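Long-range contacts in F-actin-capping protein subunit alpha (PDB 7A0H), which probably caps the fast-growing barbed ends of actin filaments, blocking subunit exchange there without severing them, and forms an asymmetric homodimer: residues N169-D180 with S191-E202; L265-S273 with K278-L286. One frame throughout, in Å; residues are numbered along the deposited sequence.

Contact 1: N169-D180 with S191-E202; sequences NKYNLFLLICCD and SWRSSWNVNFLE
Cys178 lies over one face of the Arg193 guanidinium, its CB 3.5 Å above the plane and over the centre, while Asp180 and the backbone O of Cys179 sit at the edge. Arg193 grips Asp180 end-on with two nitrogens, but the two bonds differ. Arg193 NH2 reaches Asp180 OD2 (2.9 Å) on the syn side of the carboxylate in a straight bond of 167°. Arg193 NH1 meets Asp180 OD1 (2.8 Å) from above the carboxylate plane, and it also donates to Trp192 O. A bend at chi2 (-55°) lays CD and NE beside Cys178 SG; beyond the two segments, NE is bonded to Tyr57 O.

At the far end, the edge of the Tyr171 ring points at the face of Phe200 in an offset edge-to-face pair, the planes at 70°. Leu173 CD1 also touches Phe200 CE2 (3.9 Å), and the same ring meets Tyr116 edge-to-face. Near that end, on the other face of the sheet, Asn172 reaches diagonally to Asn197. Asn197 ND2 donates to a lone pair of Asn172 OD1 (2.9 Å). Asn172 ND2 returns a bond to Asn197 OD1 (3.0 Å).

Hydrogen-bonded pairs alternate with non-hydrogen-bonded ones from Tyr171–Phe200 to Asp180–Ser191, as in a regular antiparallel hairpin. Leu173, Leu175 and Ile177 share one face with Trp192, Trp196 and Cys179, which a disulfide joins to Cys158 of strand 154-167. Trp196 NE1 donates to Ser194 OG (2.7 Å), itself bonded to Glu258. With Asp180 and Arg193 both buried, pairing their charges probably offsets the cost of removing them from water.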
loop_
_atom_site.group_PDB
_atom_site.type_symbol
_atom_site.label_atom_id
_atom_site.label_comp_id
_atom_site.label_asym_id
_atom_site.label_seq_id
_atom_site.Cartn_x
_atom_site.Cartn_y
_atom_site.Cartn_z
ATOM N N ASN A 169 18.170 -13.373 -36.814
ATOM C CA ASN A 169 19.221 -14.373 -36.616
ATOM C C ASN A 169 19.927 -14.219 -35.258
ATOM O O ASN A 169 20.773 -15.065 -34.916
ATOM C CB ASN A 169 20.229 -14.353 -37.777
ATOM C CG ASN A 169 21.484 -15.157 -37.492
ATOM O OD1 ASN A 169 21.427 -16.256 -36.923
ATOM N ND2 ASN A 169 22.634 -14.600 -37.867
ATOM N N LYS A 170 19.558 -13.222 -34.442
ATOM C CA LYS A 170 20.012 -13.148 -33.054
ATOM C C LYS A 170 19.039 -13.865 -32.114
ATOM O O LYS A 170 17.825 -13.668 -32.194
ATOM C CB LYS A 170 20.192 -11.693 -32.622
ATOM C CG LYS A 170 21.052 -11.582 -31.390
ATOM C CD LYS A 170 21.843 -10.275 -31.365
ATOM C CE LYS A 170 22.797 -10.208 -30.169
ATOM N NZ LYS A 170 22.944 -8.787 -29.628
ATOM N N TYR A 171 19.582 -14.719 -31.254
ATOM C CA TYR A 171 18.751 -15.584 -30.447
ATOM C C TYR A 171 18.398 -14.919 -29.128
ATOM O O TYR A 171 19.022 -13.944 -28.723
ATOM C CB TYR A 171 19.374 -16.922 -30.090
ATOM C CG TYR A 171 19.666 -17.862 -31.222
ATOM C CD1 TYR A 171 18.945 -17.801 -32.421
ATOM C CD2 TYR A 171 20.642 -18.820 -31.091
ATOM C CE1 TYR A 171 19.223 -18.661 -33.460
ATOM C CE2 TYR A 171 20.937 -19.688 -32.122
ATOM C CZ TYR A 171 20.222 -19.612 -33.299
ATOM O OH TYR A 171 20.521 -20.487 -34.312
ATOM N N ASN A 172 17.372 -15.454 -28.469
ATOM C CA ASN A 172 16.982 -14.838 -27.214
ATOM C C ASN A 172 16.394 -15.906 -26.320
ATOM O O ASN A 172 15.648 -16.784 -26.771
ATOM C CB ASN A 172 15.984 -13.690 -27.422
ATOM C CG ASN A 172 15.696 -12.971 -26.134
ATOM O OD1 ASN A 172 16.375 -11.991 -25.769
ATOM N ND2 ASN A 172 14.748 -13.512 -25.365
ATOM N N LEU A 173 16.813 -15.906 -25.103
ATOM C CA LEU A 173 16.234 -16.828 -24.156
ATOM C C LEU A 173 15.805 -16.057 -22.916
ATOM O O LEU A 173 16.562 -15.230 -22.377
ATOM C CB LEU A 173 17.221 -17.914 -23.812
ATOM C CG LEU A 173 17.657 -18.969 -24.826
ATOM C CD1 LEU A 173 18.992 -19.537 -24.196
ATOM C CD2 LEU A 173 16.676 -20.050 -25.017
ATOM N N PHE A 174 14.633 -16.403 -22.439
ATOM C CA PHE A 174 14.038 -15.774 -21.295
ATOM C C PHE A 174 13.749 -16.884 -20.332
ATOM O O PHE A 174 13.035 -17.833 -20.692
ATOM C CB PHE A 174 12.791 -15.042 -21.676
ATOM C CG PHE A 174 12.157 -14.252 -20.524
ATOM C CD1 PHE A 174 12.755 -13.093 -20.084
ATOM C CD2 PHE A 174 10.983 -14.684 -19.903
ATOM C CE1 PHE A 174 12.192 -12.327 -19.056
ATOM C CE2 PHE A 174 10.375 -13.917 -18.858
ATOM C CZ PHE A 174 10.966 -12.745 -18.452
ATOM N N LEU A 175 14.382 -16.795 -19.153
ATOM C CA LEU A 175 14.335 -17.843 -18.128
ATOM C C LEU A 175 13.608 -17.236 -16.967
ATOM O O LEU A 175 13.930 -16.096 -16.571
ATOM C CB LEU A 175 15.740 -18.304 -17.645
ATOM C CG LEU A 175 16.739 -18.956 -18.620
ATOM C CD1 LEU A 175 17.471 -17.855 -19.344
ATOM C CD2 LEU A 175 17.731 -19.961 -17.955
ATOM N N LEU A 176 12.720 -18.021 -16.370
ATOM C CA LEU A 176 11.777 -17.473 -15.393
ATOM C C LEU A 176 11.398 -18.486 -14.324
ATOM O O LEU A 176 11.034 -19.662 -14.613
ATOM C CB LEU A 176 10.489 -17.032 -16.105
ATOM C CG LEU A 176 9.292 -16.453 -15.293
ATOM C CD1 LEU A 176 9.676 -15.128 -14.661
ATOM C CD2 LEU A 176 8.070 -16.248 -16.291
ATOM N N ILE A 177 11.506 -18.015 -13.079
ATOM C CA ILE A 177 11.085 -18.800 -11.912
ATOM C C ILE A 177 9.982 -18.029 -11.150
ATOM O O ILE A 177 10.163 -16.843 -10.841
ATOM C CB ILE A 177 12.232 -19.094 -10.941
ATOM C CG1 ILE A 177 13.403 -19.778 -11.645
ATOM C CG2 ILE A 177 11.713 -20.006 -9.787
ATOM C CD1 ILE A 177 14.767 -19.947 -10.660
ATOM N N CYS A 178 8.978 -18.771 -10.730
ATOM C CA CYS A 178 7.855 -18.168 -9.979
ATOM C C CYS A 178 7.498 -18.984 -8.765
ATOM O O CYS A 178 7.302 -20.229 -8.856
ATOM C CB CYS A 178 6.547 -18.110 -10.870
ATOM S SG CYS A 178 6.780 -17.349 -12.413
ATOM N N CYS A 179 7.363 -18.308 -7.614
ATOM C CA CYS A 179 6.765 -18.967 -6.446
ATOM C C CYS A 179 5.771 -18.008 -5.789
ATOM O O CYS A 179 6.014 -16.800 -5.660
ATOM C CB CYS A 179 7.831 -19.499 -5.408
ATOM S SG CYS A 179 8.854 -21.032 -5.918
ATOM N N ASP A 180 4.649 -18.582 -5.383
ATOM C CA ASP A 180 3.532 -17.904 -4.751
ATOM C C ASP A 180 3.168 -18.704 -3.512
ATOM O O ASP A 180 3.011 -19.938 -3.577
ATOM C CB ASP A 180 2.304 -17.807 -5.683
ATOM C CG ASP A 180 2.493 -16.788 -6.813
ATOM O OD1 ASP A 180 2.978 -15.647 -6.658
ATOM O OD2 ASP A 180 2.145 -17.177 -7.907
ATOM N N SER A 191 4.624 -13.188 -3.489
ATOM C CA SER A 191 5.182 -13.663 -4.749
ATOM C C SER A 191 6.703 -13.463 -4.844
ATOM O O SER A 191 7.243 -12.409 -4.480
ATOM C CB SER A 191 4.545 -12.940 -5.890
ATOM O OG SER A 191 4.856 -11.559 -5.696
ATOM N N TRP A 192 7.360 -14.491 -5.352
ATOM C CA TRP A 192 8.738 -14.471 -5.827
ATOM C C TRP A 192 8.716 -14.689 -7.329
ATOM O O TRP A 192 8.135 -15.665 -7.823
ATOM C CB TRP A 192 9.552 -15.547 -5.119
ATOM C CG TRP A 192 10.996 -15.810 -5.591
ATOM C CD1 TRP A 192 11.387 -16.651 -6.597
ATOM C CD2 TRP A 192 12.188 -15.251 -5.062
ATOM N NE1 TRP A 192 12.725 -16.657 -6.722
ATOM C CE2 TRP A 192 13.271 -15.815 -5.795
ATOM C CE3 TRP A 192 12.461 -14.352 -4.025
ATOM C CZ2 TRP A 192 14.606 -15.492 -5.543
ATOM C CZ3 TRP A 192 13.797 -14.043 -3.748
ATOM C CH2 TRP A 192 14.855 -14.614 -4.521
ATOM N N ARG A 193 9.320 -13.755 -8.038
ATOM C CA ARG A 193 9.453 -13.756 -9.487
ATOM C C ARG A 193 10.919 -13.442 -9.860
ATOM O O ARG A 193 11.433 -12.347 -9.567
ATOM C CB ARG A 193 8.493 -12.709 -10.102
ATOM C CG ARG A 193 6.987 -13.021 -9.973
ATOM C CD ARG A 193 6.745 -14.285 -10.511
ATOM N NE ARG A 193 5.390 -14.710 -10.618
ATOM C CZ ARG A 193 4.668 -15.306 -9.689
ATOM N NH1 ARG A 193 5.143 -15.531 -8.497
ATOM N NH2 ARG A 193 3.412 -15.678 -9.991
ATOM N N SER A 194 11.582 -14.373 -10.533
ATOM C CA SER A 194 13.012 -14.230 -10.882
ATOM C C SER A 194 13.171 -14.421 -12.385
ATOM O O SER A 194 12.913 -15.520 -12.921
ATOM C CB SER A 194 13.881 -15.241 -10.107
ATOM O OG SER A 194 15.252 -15.140 -10.512
ATOM N N SER A 195 13.561 -13.380 -13.074
ATOM C CA SER A 195 13.472 -13.434 -14.514
ATOM C C SER A 195 14.774 -13.026 -15.166
ATOM O O SER A 195 15.441 -12.082 -14.704
ATOM C CB SER A 195 12.230 -12.516 -15.041
ATOM O OG SER A 195 12.428 -11.177 -14.634
ATOM N N TRP A 196 15.106 -13.692 -16.274
ATOM C CA TRP A 196 16.467 -13.659 -16.847
ATOM C C TRP A 196 16.349 -13.679 -18.356
ATOM O O TRP A 196 15.572 -14.484 -18.925
ATOM C CB TRP A 196 17.290 -14.877 -16.324
ATOM C CG TRP A 196 17.387 -14.756 -14.842
ATOM C CD1 TRP A 196 16.500 -15.259 -13.928
ATOM C CD2 TRP A 196 18.366 -14.015 -14.090
ATOM N NE1 TRP A 196 16.808 -14.809 -12.654
ATOM C CE2 TRP A 196 17.965 -14.078 -12.729
ATOM C CE3 TRP A 196 19.553 -13.337 -14.438
ATOM C CZ2 TRP A 196 18.773 -13.556 -11.680
ATOM C CZ3 TRP A 196 20.302 -12.738 -13.419
ATOM C CH2 TRP A 196 19.905 -12.868 -12.040
ATOM N N ASN A 197 17.049 -12.745 -18.979
ATOM C CA ASN A 197 17.133 -12.699 -20.432
ATOM C C ASN A 197 18.587 -12.736 -20.939
ATOM O O ASN A 197 19.498 -12.095 -20.381
ATOM C CB ASN A 197 16.472 -11.429 -20.912
ATOM C CG ASN A 197 16.098 -11.490 -22.342
ATOM O OD1 ASN A 197 15.204 -12.232 -22.738
ATOM N ND2 ASN A 197 16.794 -10.715 -23.150
ATOM N N VAL A 198 18.800 -13.470 -22.010
ATOM C CA VAL A 198 20.069 -13.373 -22.722
ATOM C C VAL A 198 19.786 -13.269 -24.210
ATOM O O VAL A 198 19.007 -14.058 -24.768
ATOM C CB VAL A 198 21.054 -14.539 -22.454
ATOM C CG1 VAL A 198 20.419 -15.812 -22.709
ATOM C CG2 VAL A 198 22.249 -14.422 -23.371
ATOM N N ASN A 199 20.417 -12.308 -24.847
ATOM C CA ASN A 199 20.271 -12.130 -26.282
ATOM C C ASN A 199 21.663 -12.349 -26.885
ATOM O O ASN A 199 22.586 -11.601 -26.573
ATOM C CB ASN A 199 19.704 -10.726 -26.584
ATOM C CG ASN A 199 19.294 -10.566 -28.035
ATOM O OD1 ASN A 199 18.428 -11.304 -28.536
ATOM N ND2 ASN A 199 19.991 -9.682 -28.748
ATOM N N PHE A 200 21.787 -13.303 -27.816
ATOM C CA PHE A 200 23.109 -13.833 -28.145
ATOM C C PHE A 200 23.127 -14.492 -29.518
ATOM O O PHE A 200 22.099 -14.937 -30.034
ATOM C CB PHE A 200 23.573 -14.876 -27.110
ATOM C CG PHE A 200 22.849 -16.156 -27.223
ATOM C CD1 PHE A 200 23.492 -17.270 -27.686
ATOM C CD2 PHE A 200 21.503 -16.259 -26.883
ATOM C CE1 PHE A 200 22.787 -18.481 -27.837
ATOM C CE2 PHE A 200 20.800 -17.465 -27.020
ATOM C CZ PHE A 200 21.422 -18.563 -27.517
ATOM N N LEU A 201 24.333 -14.583 -30.073
ATOM C CA LEU A 201 24.602 -15.403 -31.249
ATOM C C LEU A 201 25.226 -16.742 -30.868
ATOM O O LEU A 201 25.908 -16.879 -29.851
ATOM C CB LEU A 201 25.541 -14.678 -32.211
ATOM C CG LEU A 201 24.926 -13.486 -32.899
ATOM C CD1 LEU A 201 26.073 -12.637 -33.380
ATOM C CD2 LEU A 201 23.896 -13.947 -34.056
ATOM N N GLU A 202 25.043 -17.721 -31.746
ATOM C CA GLU A 202 25.689 -19.025 -31.567
ATOM C C GLU A 202 27.191 -18.896 -31.402
ATOM O O GLU A 202 27.807 -19.618 -30.610
ATOM C CB GLU A 202 25.377 -19.892 -32.781
ATOM C CG GLU A 202 25.573 -21.353 -32.576
ATOM C CD GLU A 202 24.934 -22.150 -33.675
ATOM O OE1 GLU A 202 24.053 -21.581 -34.411
ATOM O OE2 GLU A 202 25.332 -23.333 -33.784
HETATM O O HOH W 1 23.621 -17.414 -34.620
#

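Contact 2: L265-S273 with K278-L286; sequences LNHLIANTS and KNTRKIIPL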
loop_
_atom_site.group_PDB
_atom_site.type_symbol
_atom_site.label_atom_id
_atom_site.label_comp_id
_atom_site.label_asym_id
_atom_site.label_seq_id
_atom_site.Cartn_x
_atom_site.Cartn_y
_atom_site.Cartn_z
ATOM N N LEU A 265 18.104 -9.439 1.989
ATOM C CA LEU A 265 16.875 -9.445 2.758
ATOM C C LEU A 265 17.174 -9.809 4.193
ATOM O O LEU A 265 16.561 -9.264 5.141
ATOM C CB LEU A 265 15.881 -10.419 2.117
ATOM C CG LEU A 265 15.310 -9.993 0.773
ATOM C CD1 LEU A 265 14.047 -10.756 0.380
ATOM C CD2 LEU A 265 15.008 -8.551 0.826
ATOM N N ASN A 266 18.088 -10.762 4.372
ATOM C CA ASN A 266 18.563 -11.129 5.699
ATOM C C ASN A 266 19.347 -10.015 6.401
ATOM O O ASN A 266 19.621 -10.151 7.610
ATOM C CB ASN A 266 19.441 -12.405 5.635
ATOM C CG ASN A 266 18.596 -13.695 5.545
ATOM O OD1 ASN A 266 17.364 -13.680 5.666
ATOM N ND2 ASN A 266 19.267 -14.816 5.380
ATOM N N HIS A 267 19.777 -8.950 5.703
ATOM C CA HIS A 267 20.438 -7.825 6.386
ATOM C C HIS A 267 19.648 -6.509 6.385
ATOM O O HIS A 267 20.243 -5.430 6.544
ATOM C CB HIS A 267 21.829 -7.611 5.795
ATOM C CG HIS A 267 22.758 -8.748 6.073
ATOM N ND1 HIS A 267 22.589 -9.998 5.517
ATOM C CD2 HIS A 267 23.790 -8.858 6.942
ATOM C CE1 HIS A 267 23.523 -10.814 5.973
ATOM N NE2 HIS A 267 24.268 -10.143 6.832
ATOM N N LEU A 268 18.349 -6.555 6.131
ATOM C CA LEU A 268 17.517 -5.384 6.322
ATOM C C LEU A 268 17.248 -5.225 7.801
ATOM O O LEU A 268 17.049 -6.219 8.503
ATOM C CB LEU A 268 16.193 -5.555 5.599
ATOM C CG LEU A 268 16.384 -5.654 4.094
ATOM C CD1 LEU A 268 15.070 -5.862 3.501
ATOM C CD2 LEU A 268 17.016 -4.406 3.568
ATOM N N ILE A 269 17.223 -3.980 8.282
ATOM C CA ILE A 269 16.793 -3.714 9.647
ATOM C C ILE A 269 15.785 -2.582 9.701
ATOM O O ILE A 269 15.570 -1.841 8.735
ATOM C CB ILE A 269 18.012 -3.390 10.524
ATOM C CG1 ILE A 269 18.487 -1.987 10.172
ATOM C CG2 ILE A 269 19.108 -4.456 10.213
ATOM C CD1 ILE A 269 19.547 -1.447 11.053
ATOM N N ALA A 270 15.102 -2.498 10.838
ATOM C CA ALA A 270 14.171 -1.402 11.064
ATOM C C ALA A 270 14.953 -0.141 11.439
ATOM O O ALA A 270 15.806 -0.179 12.336
ATOM C CB ALA A 270 13.184 -1.791 12.150
ATOM N N ASN A 271 14.685 0.967 10.753
ATOM C CA ASN A 271 15.331 2.230 11.101
ATOM C C ASN A 271 14.823 2.700 12.466
ATOM O O ASN A 271 13.615 2.681 12.721
ATOM C CB ASN A 271 15.059 3.281 10.018
ATOM C CG ASN A 271 15.849 4.588 10.225
ATOM O OD1 ASN A 271 16.451 4.801 11.261
ATOM N ND2 ASN A 271 15.815 5.471 9.234
ATOM N N THR A 272 15.741 3.000 13.398
ATOM C CA THR A 272 15.363 3.577 14.688
ATOM C C THR A 272 15.762 5.051 14.794
ATOM O O THR A 272 15.940 5.560 15.896
ATOM C CB THR A 272 15.922 2.803 15.881
ATOM O OG1 THR A 272 15.602 1.414 15.748
ATOM C CG2 THR A 272 15.260 3.310 17.184
ATOM N N SER A 273 15.923 5.738 13.662
ATOM C CA SER A 273 16.043 7.196 13.655
ATOM C C SER A 273 14.887 7.805 14.457
ATOM O O SER A 273 13.947 7.096 14.825
ATOM C CB SER A 273 16.066 7.689 12.206
ATOM O OG SER A 273 16.194 9.096 12.147
ATOM N N LYS A 278 7.981 11.011 9.941
ATOM C CA LYS A 278 8.286 11.735 8.714
ATOM C C LYS A 278 9.282 11.012 7.796
ATOM O O LYS A 278 9.559 11.534 6.705
ATOM C CB LYS A 278 8.775 13.152 9.049
ATOM C CG LYS A 278 10.058 13.248 9.864
ATOM C CD LYS A 278 10.155 14.564 10.699
ATOM C CE LYS A 278 9.600 14.389 12.136
ATOM N NZ LYS A 278 9.822 15.538 13.112
ATOM N N ASN A 279 9.880 9.874 8.220
ATOM C CA ASN A 279 10.990 9.243 7.501
ATOM C C ASN A 279 10.505 8.350 6.356
ATOM O O ASN A 279 9.792 7.358 6.562
ATOM C CB ASN A 279 11.861 8.435 8.483
ATOM C CG ASN A 279 13.354 8.276 8.026
ATOM O OD1 ASN A 279 13.643 7.948 6.880
ATOM N ND2 ASN A 279 14.289 8.496 8.953
ATOM N N THR A 280 10.974 8.667 5.148
ATOM C CA THR A 280 10.665 7.852 3.988
ATOM C C THR A 280 11.211 6.436 4.111
ATOM O O THR A 280 10.706 5.522 3.451
ATOM C CB THR A 280 11.258 8.470 2.722
ATOM O OG1 THR A 280 12.693 8.496 2.835
ATOM C CG2 THR A 280 10.728 9.883 2.515
ATOM N N ARG A 281 12.298 6.243 4.858
ATOM C CA ARG A 281 12.949 4.932 4.950
ATOM C C ARG A 281 12.773 4.419 6.377
ATOM O O ARG A 281 13.535 4.783 7.277
ATOM C CB ARG A 281 14.432 5.016 4.574
ATOM C CG ARG A 281 14.664 5.784 3.339
ATOM C CD ARG A 281 16.101 6.092 3.139
ATOM N NE ARG A 281 16.171 7.073 2.061
ATOM C CZ ARG A 281 17.238 7.806 1.770
ATOM N NH1 ARG A 281 18.353 7.672 2.477
ATOM N NH2 ARG A 281 17.180 8.685 0.774
ATOM N N LYS A 282 11.729 3.630 6.602
ATOM C CA LYS A 282 11.574 2.957 7.883
ATOM C C LYS A 282 12.281 1.617 7.901
ATOM O O LYS A 282 12.594 1.085 8.973
ATOM C CB LYS A 282 10.088 2.798 8.215
ATOM C CG LYS A 282 9.369 4.169 8.433
ATOM C CD LYS A 282 7.919 3.942 8.732
ATOM C CE LYS A 282 7.168 5.291 9.020
ATOM N NZ LYS A 282 7.441 6.343 7.969
ATOM N N ILE A 283 12.555 1.077 6.721
ATOM C CA ILE A 283 13.294 -0.152 6.543
ATOM C C ILE A 283 14.550 0.193 5.789
ATOM O O ILE A 283 14.464 0.892 4.770
ATOM C CB ILE A 283 12.477 -1.206 5.791
ATOM C CG1 ILE A 283 11.252 -1.546 6.643
ATOM C CG2 ILE A 283 13.348 -2.367 5.458
ATOM C CD1 ILE A 283 10.287 -2.454 5.967
ATOM N N ILE A 284 15.686 -0.251 6.284
ATOM C CA ILE A 284 16.960 0.069 5.685
ATOM C C ILE A 284 17.955 -1.091 5.812
ATOM O O ILE A 284 17.737 -2.014 6.630
ATOM C CB ILE A 284 17.591 1.325 6.300
ATOM C CG1 ILE A 284 17.687 1.153 7.796
ATOM C CG2 ILE A 284 16.812 2.553 5.936
ATOM C CD1 ILE A 284 18.592 2.149 8.383
ATOM N N PRO A 285 18.962 -1.137 4.975
ATOM C CA PRO A 285 20.082 -2.065 5.178
ATOM C C PRO A 285 21.170 -1.433 6.047
ATOM O O PRO A 285 21.168 -0.239 6.328
ATOM C CB PRO A 285 20.582 -2.280 3.750
ATOM C CG PRO A 285 20.372 -0.961 3.118
ATOM C CD PRO A 285 19.085 -0.412 3.695
ATOM N N LEU A 286 22.064 -2.288 6.534
ATOM C CA LEU A 286 23.352 -1.808 7.071
ATOM C C LEU A 286 24.440 -1.707 5.990
ATOM O O LEU A 286 25.083 -0.666 5.805
ATOM C CB LEU A 286 23.837 -2.692 8.209
ATOM C CG LEU A 286 22.907 -2.717 9.417
ATOM C CD1 LEU A 286 23.293 -3.778 10.431
ATOM C CD2 LEU A 286 22.882 -1.316 10.093
HETATM O O HOH W 2 17.427 7.979 8.679
#
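Ile269 N donates to Ile284 O in the shortest polar bond between the segments, 2.6 Å and nearly straight at 171°. The return bond from Ile284 N to Ile269 O (2.9 Å) completes the hydrogen-bonded pair of a short antiparallel two-stranded sheet, and Asn271 N extends the pairing to Lys282 O (2.7 Å).

Asn271 joins the loops beyond. Its CG stands anti to the backbone N (chi1 -173°), which carries the amide across to Arg281, where Asn271 ND2 meets Arg281 O (3.1 Å) almost head-on. OD1 turns back to Ser273 N and closes an Asx turn. Asn279 OD1 makes the same turn with Arg281 N, and a water bridges the ND2 atoms of the two asparagines. Asn279 ND2 is also held by Asp275.

Among the apolar groups, Ile269 CG1 meets Ile284 CG1 (4.0 Å). Ile269 CD1 presses on Leu286 CD2 (3.5 Å), the two side chains crossing at about a right angle. Lys282 NZ is gripped from both chains, by Asn279 O and Leu276 O at home and by Tyr183 OH of the second subunit. Its charged end also makes a cation-pi contact with Tyr219 of the second subunit, so the ammonium ties the turn to the dimer partner.

In the fold
Contact 1 belongs to the core and contact 2 to the surface: the first lies about 11 Å from the centre of the chain and the second about 26 Å, both measured between centres. They share no element. Contact 1 pairs two adjacent interior strands of the five-stranded antiparallel sheet, whereas contact 2 closes a small separate sheet following helix 243-266. Their chemistry follows their place, since the long hairpin combines aromatic packing with a buried ion pair, and the small two-stranded sheet relies on asparagine turns and a bridging water. Both nevertheless touch the second subunit: Cys179 and Trp192 of contact 1 pack on Pro285 of that other chain.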